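Local coordinates for 3-oxoacyl-(acyl-carrier protein) synthase II (Thermus thermophilus, PDB 1J3N) that catalyses, as a homodimeric condensing enzyme of fatty acid elongation, the joining of acyl groups with malonyl-acyl-carrier protein to give 3-oxoacyl-acyl-carrier protein, at residues 159-164 and 394-399; 258-263 and 399-404. One frame throughout, in Å; residues are numbered along the deposited sequence.

Contact 1: residues 159-164 and 394-399; sequences TACATG and FAFGGH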
loop_
_atom_site.group_PDB
_atom_site.type_symbol
_atom_site.label_atom_id
_atom_site.label_comp_id
_atom_site.label_asym_id
_atom_site.label_seq_id
_atom_site.Cartn_x
_atom_site.Cartn_y
_atom_site.Cartn_z
ATOM N N THR A 159 -0.172 -2.892 4.892
ATOM C CA THR A 159 0.060 -4.274 5.271
ATOM C C THR A 159 -0.183 -4.467 6.766
ATOM O O THR A 159 0.605 -5.094 7.481
ATOM C CB THR A 159 1.491 -4.722 4.890
ATOM O OG1 THR A 159 2.445 -3.750 5.332
ATOM C CG2 THR A 159 1.605 -4.887 3.374
ATOM N N ALA A 160 -1.297 -3.914 7.228
ATOM C CA ALA A 160 -1.678 -4.016 8.624
ATOM C C ALA A 160 -0.517 -3.678 9.567
ATOM O O ALA A 160 0.087 -2.610 9.473
ATOM C CB ALA A 160 -2.212 -5.424 8.906
ATOM N N CYS A 161 -0.192 -4.610 10.455
ATOM C CA CYS A 161 0.861 -4.407 11.447
ATOM C C CYS A 161 2.270 -4.200 10.903
ATOM O O CYS A 161 3.112 -3.611 11.577
ATOM C CB CYS A 161 0.870 -5.585 12.417
ATOM S SG CYS A 161 -0.761 -6.061 12.978
ATOM N N ALA A 162 2.524 -4.677 9.691
ATOM C CA ALA A 162 3.844 -4.552 9.074
ATOM C C ALA A 162 3.994 -3.273 8.249
ATOM O O ALA A 162 5.075 -2.987 7.717
ATOM C CB ALA A 162 4.113 -5.769 8.194
ATOM N N THR A 163 2.912 -2.501 8.162
ATOM C CA THR A 163 2.885 -1.255 7.398
ATOM C C THR A 163 4.076 -0.315 7.630
ATOM O O THR A 163 4.807 0.030 6.704
ATOM C CB THR A 163 1.586 -0.461 7.703
ATOM O OG1 THR A 163 0.443 -1.297 7.472
ATOM C CG2 THR A 163 1.486 0.769 6.818
ATOM N N GLY A 164 4.259 0.107 8.876
ATOM C CA GLY A 164 5.343 1.023 9.180
ATOM C C GLY A 164 6.734 0.581 8.757
ATOM O O GLY A 164 7.538 1.400 8.301
ATOM N N PHE A 394 5.188 -8.415 12.662
ATOM C CA PHE A 394 4.542 -9.627 12.143
ATOM C C PHE A 394 3.029 -9.450 12.181
ATOM O O PHE A 394 2.383 -9.767 13.176
ATOM C CB PHE A 394 4.969 -10.826 12.990
ATOM C CG PHE A 394 6.455 -10.897 13.220
ATOM C CD1 PHE A 394 7.340 -10.813 12.148
ATOM C CD2 PHE A 394 6.970 -11.028 14.504
ATOM C CE1 PHE A 394 8.718 -10.855 12.347
ATOM C CE2 PHE A 394 8.349 -11.073 14.715
ATOM C CZ PHE A 394 9.225 -10.985 13.629
ATOM N N ALA A 395 2.483 -8.989 11.061
ATOM C CA ALA A 395 1.070 -8.644 10.896
ATOM C C ALA A 395 -0.009 -9.671 10.579
ATOM O O ALA A 395 0.264 -10.816 10.230
ATOM C CB ALA A 395 0.979 -7.531 9.858
ATOM N N PHE A 396 -1.251 -9.204 10.696
ATOM C CA PHE A 396 -2.441 -9.984 10.377
ATOM C C PHE A 396 -2.319 -10.210 8.870
ATOM O O PHE A 396 -1.950 -9.291 8.132
ATOM C CB PHE A 396 -3.713 -9.166 10.638
ATOM C CG PHE A 396 -4.186 -9.182 12.065
ATOM C CD1 PHE A 396 -3.318 -8.907 13.114
ATOM C CD2 PHE A 396 -5.525 -9.434 12.355
ATOM C CE1 PHE A 396 -3.775 -8.880 14.433
ATOM C CE2 PHE A 396 -5.991 -9.408 13.670
ATOM C CZ PHE A 396 -5.111 -9.130 14.711
ATOM N N GLY A 397 -2.633 -11.417 8.414
ATOM C CA GLY A 397 -2.524 -11.714 6.996
ATOM C C GLY A 397 -1.312 -12.593 6.774
ATOM O O GLY A 397 -1.318 -13.478 5.921
ATOM N N GLY A 398 -0.272 -12.352 7.566
ATOM C CA GLY A 398 0.945 -13.133 7.456
ATOM C C GLY A 398 2.133 -12.333 6.968
ATOM O O GLY A 398 3.206 -12.895 6.730
ATOM N N HIS A 399 1.949 -11.020 6.829
ATOM C CA HIS A 399 3.009 -10.136 6.359
ATOM C C HIS A 399 4.048 -9.904 7.455
ATOM O O HIS A 399 3.723 -9.409 8.537
ATOM C CB HIS A 399 2.407 -8.797 5.930
ATOM C CG HIS A 399 1.150 -8.937 5.141
ATOM N ND1 HIS A 399 1.139 -9.063 3.767
ATOM C CD2 HIS A 399 -0.141 -9.026 5.538
ATOM C CE1 HIS A 399 -0.105 -9.225 3.353
ATOM N NE2 HIS A 399 -0.901 -9.208 4.409
#

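Contact 2: residues 258-263 and 399-404; sequences FGRSAD and HNAVLA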
loop_
_atom_site.group_PDB
_atom_site.type_symbol
_atom_site.label_atom_id
_atom_site.label_comp_id
_atom_site.label_asym_id
_atom_site.label_seq_id
_atom_site.Cartn_x
_atom_site.Cartn_y
_atom_site.Cartn_z
ATOM N N PHE A 258 16.690 -4.752 5.391
ATOM C CA PHE A 258 15.249 -4.828 5.189
ATOM C C PHE A 258 14.912 -6.272 4.804
ATOM O O PHE A 258 15.422 -6.799 3.817
ATOM C CB PHE A 258 14.839 -3.845 4.081
ATOM C CG PHE A 258 13.372 -3.867 3.739
ATOM C CD1 PHE A 258 12.404 -4.005 4.732
ATOM C CD2 PHE A 258 12.955 -3.697 2.418
ATOM C CE1 PHE A 258 11.035 -3.966 4.411
ATOM C CE2 PHE A 258 11.602 -3.655 2.089
ATOM C CZ PHE A 258 10.641 -3.788 3.086
ATOM N N GLY A 259 14.080 -6.925 5.607
ATOM C CA GLY A 259 13.730 -8.302 5.306
ATOM C C GLY A 259 12.246 -8.561 5.408
ATOM O O GLY A 259 11.594 -8.136 6.360
ATOM N N ARG A 260 11.711 -9.268 4.424
ATOM C CA ARG A 260 10.293 -9.570 4.400
ATOM C C ARG A 260 9.993 -11.016 4.043
ATOM O O ARG A 260 10.769 -11.673 3.352
ATOM C CB ARG A 260 9.590 -8.647 3.413
ATOM C CG ARG A 260 9.457 -7.219 3.907
ATOM C CD ARG A 260 8.722 -6.385 2.887
ATOM N NE ARG A 260 9.398 -6.419 1.596
ATOM C CZ ARG A 260 8.999 -5.741 0.523
ATOM N NH1 ARG A 260 7.919 -4.973 0.591
ATOM N NH2 ARG A 260 9.688 -5.822 -0.614
ATOM N N SER A 261 8.851 -11.498 4.516
ATOM C CA SER A 261 8.418 -12.851 4.244
ATOM C C SER A 261 6.910 -12.931 4.491
ATOM O O SER A 261 6.296 -11.958 4.943
ATOM C CB SER A 261 9.147 -13.833 5.161
ATOM O OG SER A 261 8.492 -13.944 6.410
ATOM N N ALA A 262 6.318 -14.082 4.180
ATOM C CA ALA A 262 4.891 -14.293 4.390
ATOM C C ALA A 262 4.693 -15.607 5.121
ATOM O O ALA A 262 5.372 -16.600 4.844
ATOM C CB ALA A 262 4.130 -14.311 3.052
ATOM N N ASP A 263 3.785 -15.594 6.088
ATOM C CA ASP A 263 3.470 -16.789 6.859
ATOM C C ASP A 263 2.784 -17.783 5.942
ATOM O O ASP A 263 3.030 -18.991 6.019
ATOM C CB ASP A 263 2.507 -16.458 8.004
ATOM C CG ASP A 263 3.214 -16.050 9.273
ATOM O OD1 ASP A 263 4.461 -16.041 9.293
ATOM O OD2 ASP A 263 2.507 -15.745 10.257
ATOM N N HIS A 399 1.949 -11.020 6.829
ATOM C CA HIS A 399 3.009 -10.136 6.359
ATOM C C HIS A 399 4.048 -9.904 7.455
ATOM O O HIS A 399 3.723 -9.409 8.537
ATOM C CB HIS A 399 2.407 -8.797 5.930
ATOM C CG HIS A 399 1.150 -8.937 5.141
ATOM N ND1 HIS A 399 1.139 -9.063 3.767
ATOM C CD2 HIS A 399 -0.141 -9.026 5.538
ATOM C CE1 HIS A 399 -0.105 -9.225 3.353
ATOM N NE2 HIS A 399 -0.901 -9.208 4.409
ATOM N N ASN A 400 5.295 -10.260 7.160
ATOM C CA ASN A 400 6.386 -10.100 8.107
ATOM C C ASN A 400 7.402 -9.142 7.518
ATOM O O ASN A 400 7.868 -9.334 6.397
ATOM C CB ASN A 400 7.051 -11.450 8.384
ATOM C CG ASN A 400 6.074 -12.473 8.905
ATOM O OD1 ASN A 400 5.422 -12.251 9.922
ATOM N ND2 ASN A 400 5.957 -13.595 8.209
ATOM N N ALA A 401 7.729 -8.104 8.276
ATOM C CA ALA A 401 8.692 -7.107 7.836
ATOM C C ALA A 401 9.642 -6.816 8.993
ATOM O O ALA A 401 9.210 -6.555 10.121
ATOM C CB ALA A 401 7.966 -5.832 7.400
ATOM N N VAL A 402 10.934 -6.869 8.704
ATOM C CA VAL A 402 11.968 -6.626 9.700
ATOM C C VAL A 402 12.991 -5.600 9.209
ATOM O O VAL A 402 13.427 -5.641 8.056
ATOM C CB VAL A 402 12.720 -7.939 10.029
ATOM C CG1 VAL A 402 13.847 -7.667 11.020
ATOM C CG2 VAL A 402 11.745 -8.963 10.587
ATOM N N LEU A 403 13.360 -4.675 10.090
ATOM C CA LEU A 403 14.344 -3.665 9.751
ATOM C C LEU A 403 15.569 -3.885 10.625
ATOM O O LEU A 403 15.448 -4.261 11.797
ATOM C CB LEU A 403 13.792 -2.247 9.980
ATOM C CG LEU A 403 12.670 -1.754 9.053
ATOM C CD1 LEU A 403 12.307 -0.329 9.419
ATOM C CD2 LEU A 403 13.107 -1.817 7.605
ATOM N N ALA A 404 16.738 -3.659 10.041
ATOM C CA ALA A 404 18.004 -3.802 10.739
ATOM C C ALA A 404 18.689 -2.443 10.769
ATOM O O ALA A 404 18.934 -1.832 9.725
ATOM C CB ALA A 404 18.894 -4.822 10.027
HETATM O O HOH W 1 3.370 -13.693 11.679
#

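Contact 1: residues 159-164 and 394-399
Cys161 presses its CB against the methyl of Ala395, the two CB atoms a tight 3.2 Å apart. That methyl lies against the 3-10 turn 161-162 leading into helix 163-176, 3.2 Å from both Cys161 N and Ala162 N. With SG turned beside its own backbone N (chi1 -45°), the sulfur extends past Ala395 and comes within 3.8 Å of Phe396 CD1, approaching that ring obliquely. His399 closes the other end: its CB meets Ala162 CB at 4.1 Å, while Thr159 CG2 stands over one ring face. Phe396 O lies in the plane of this imidazole at its edge, and ND1 is bound by Ser154 O of the second subunit. A type II turn from Ala395 to Gly398, closed by Gly398 N to Ala395 O (3.1 Å), shapes the loop. Cys161 also touches His301 and His338, consistent with the Cys-His-His active site of beta-ketoacyl synthases. The segments meet through methyl groups and a sulfur-aromatic contact, without polar bonds between them, so close fit places the cysteine. Phe396 N, buried without a partner in the model, is consistent with an oxyanion hole formed, as in relatives, with the cysteine amide.

Contact 2: residues 258-263 and 399-404
Asn400 and Ser261 form a hydrogen-bonded pair of two antiparallel strands, neighbours in the mixed sheet of the thiolase-type fold, whose segment axes approach to 4.7 Å with directions 166° apart. Backbone N-H groups and carbonyls answer one another here and again in Gly259 with Val402, where Val402 N reaches Gly259 O at 2.7 Å. Asn400 CB lies 3.5 Å from Ser261 OG. With CG beside the backbone N (chi1 -57°), the amide swings toward the end of the neighbouring strand. ND2 there makes two bonds: one to Ser261 OG at 3.1 Å, somewhat tilted from the amide plane, and a straighter one to Asp263 OD1 (3.1 Å, 164°), which lies in the amide plane but is itself met from above the carboxylate. Asn400 OD1 accepts a hydrogen bond from a water that also donates to Asp263 OD2 at 2.6 Å. Ser261 OG also bonds Gly276 O; helix 275-288 packs on this face. On the other, facing helix 163-176, Phe258 CD1 packs on Leu403 CD2 at 3.7 Å, and Arg260 pairs with Asp166 and with Glu179 of the second subunit. Both polar atoms of the buried amide are thus satisfied, tying strand 399-406 to Asp263, just beyond strand 253-262.

Both contacts are buried, and both come within reach of the second subunit. They meet at His399, which ends the 394-399 loop and begins strand 399-406. Contact 1 sets that loop against the turn that leads into helix 163-176, whereas contact 2 sets the strand beside 253-262 in the main sheet of this thiolase-type fold. Their chemistry follows: methyl groups, a sulfur and rings next to the probable active site, against a regular backbone ladder finished by a side-chain amide and carboxylate. A probable hydrogen bond of 2.8 Å from Asp263 N to Gly398 O joins the two directly, and Ala162 CB packs on Ala401 CB, so the loop, the turn before the helix and the interior of the sheet meet there.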